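Local structure of endostatin (Mus musculus, 1KOE) at residues P64-N67 and E71-S74. The protein inhibits angiogenesis as a heparin-binding, C-terminal non-collagenous fragment of the collagen XVIII alpha1 chain. Sequence-based numbering, arbitrary orientation.
Sequences PIVN and EVLS
Asn67 reaches Glu71 because its CG lies between the backbone N and the carbonyl carbon (chi1 65°), which turns the amide across the base of the turn toward Glu71, while the side chain of Glu71 runs out extended beyond CG to meet it. Both ends of the amide are then used. Asn67 ND2 gives a nearly straight bond to Glu71 OE1 (2.9 Å); Glu71 OE1 lies in the plane of the amide, whereas the nitrogen meets the carboxylate on its anti side and somewhat out of its plane. Asn67 OD1 takes the N-H of Glu71 N at 3.0 Å from above the carbonyl plane, away from a lone pair. A third bond, Asn67 N to Glu71 O, 2.9 Å, closes the set, and the two side chains pass each other with their planes 41° apart.

Further along the hairpin of strands 65-66 and 72-74, the pairing contains a classic beta bulge: Leu73 and Ser74 together face Ile65. Ile65 O accepts twice, closely from Leu73 N (2.7 Å, in the carbonyl plane) and more loosely from Ser74 N (3.3 Å). The return bond runs from Ile65 N to Ser74 O. At the bulge the side chain of Leu73 points toward the partner strand; its CB lies 3.5 Å from Ile65 O, and its CD1 rests 4.1 Å from Asn67 CB. Val66 and Val72, a non-hydrogen-bonded pair, lie on the face opposite that of Ile65 and Ser74, with Val66 CG1 against Val72 CG2 at 4.1 Å. Strand 4-8 flanks strand 65-66 on the side away from strand 72-74, with Leu6 touching Ile65 and Leu73.

Arg93 forms a salt bridge with Glu71 OE2, and its carbonyl oxygen accepts a second bond from Asn67 ND2. With two acceptors at ND2 and the N-H of Glu71 at OD1, the orientation of the Asn67 amide is probably fixed, and the arginine's charge would favour an ionised Glu71 at the turn end of this edge hairpin.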
loop_
_atom_site.group_PDB
_atom_site.type_symbol
_atom_site.label_atom_id
_atom_site.label_comp_id
_atom_site.label_asym_id
_atom_site.label_seq_id
_atom_site.Cartn_x
_atom_site.Cartn_y
_atom_site.Cartn_z
ATOM N N PRO A 64 -1.594 14.760 -7.352
ATOM C CA PRO A 64 -0.672 14.433 -6.270
ATOM C C PRO A 64 -1.181 13.395 -5.283
ATOM O O PRO A 64 -2.376 13.306 -5.023
ATOM C CB PRO A 64 -0.421 15.791 -5.602
ATOM C CG PRO A 64 -1.598 16.607 -5.959
ATOM C CD PRO A 64 -1.890 16.202 -7.380
ATOM N N ILE A 65 -0.258 12.594 -4.764
ATOM C CA ILE A 65 -0.575 11.581 -3.761
ATOM C C ILE A 65 -0.217 12.215 -2.421
ATOM O O ILE A 65 0.900 12.701 -2.241
ATOM C CB ILE A 65 0.275 10.295 -3.942
ATOM C CG1 ILE A 65 0.127 9.748 -5.383
ATOM C CG2 ILE A 65 -0.105 9.249 -2.881
ATOM C CD1 ILE A 65 -1.275 9.301 -5.789
ATOM N N VAL A 66 -1.161 12.202 -1.485
ATOM C CA VAL A 66 -0.961 12.812 -0.171
ATOM C C VAL A 66 -1.312 11.834 0.931
ATOM O O VAL A 66 -1.976 10.822 0.687
ATOM C CB VAL A 66 -1.865 14.107 0.021
ATOM C CG1 VAL A 66 -1.622 15.097 -1.108
ATOM C CG2 VAL A 66 -3.355 13.746 0.107
ATOM N N ASN A 67 -0.821 12.100 2.131
ATOM C CA ASN A 67 -1.166 11.257 3.262
ATOM C C ASN A 67 -2.510 11.724 3.869
ATOM O O ASN A 67 -3.157 12.637 3.335
ATOM C CB ASN A 67 -0.024 11.179 4.291
ATOM C CG ASN A 67 0.280 12.504 4.953
ATOM O OD1 ASN A 67 -0.559 13.409 4.998
ATOM N ND2 ASN A 67 1.465 12.600 5.535
ATOM N N GLU A 71 -0.464 15.923 3.425
ATOM C CA GLU A 71 0.939 16.245 3.163
ATOM C C GLU A 71 1.315 15.519 1.882
ATOM O O GLU A 71 1.044 14.314 1.726
ATOM C CB GLU A 71 1.800 15.789 4.329
ATOM C CG GLU A 71 1.345 16.478 5.601
ATOM C CD GLU A 71 2.052 16.039 6.861
ATOM O OE1 GLU A 71 2.576 14.890 6.950
ATOM O OE2 GLU A 71 2.054 16.874 7.795
ATOM N N VAL A 72 1.895 16.256 0.942
ATOM C CA VAL A 72 2.241 15.699 -0.355
ATOM C C VAL A 72 3.364 14.696 -0.286
ATOM O O VAL A 72 4.425 14.981 0.284
ATOM C CB VAL A 72 2.567 16.808 -1.371
ATOM C CG1 VAL A 72 2.804 16.215 -2.765
ATOM C CG2 VAL A 72 1.437 17.831 -1.392
ATOM N N LEU A 73 3.110 13.512 -0.847
ATOM C CA LEU A 73 4.080 12.405 -0.863
ATOM C C LEU A 73 4.741 12.227 -2.218
ATOM O O LEU A 73 5.919 11.904 -2.304
ATOM C CB LEU A 73 3.397 11.084 -0.475
ATOM C CG LEU A 73 2.640 11.061 0.852
ATOM C CD1 LEU A 73 1.983 9.718 1.013
ATOM C CD2 LEU A 73 3.555 11.334 2.016
ATOM N N SER A 74 3.975 12.428 -3.277
ATOM C CA SER A 74 4.478 12.259 -4.635
ATOM C C SER A 74 3.630 13.131 -5.565
ATOM O O SER A 74 2.448 13.369 -5.298
ATOM C CB SER A 74 4.378 10.768 -5.028
ATOM O OG SER A 74 4.729 10.555 -6.376
#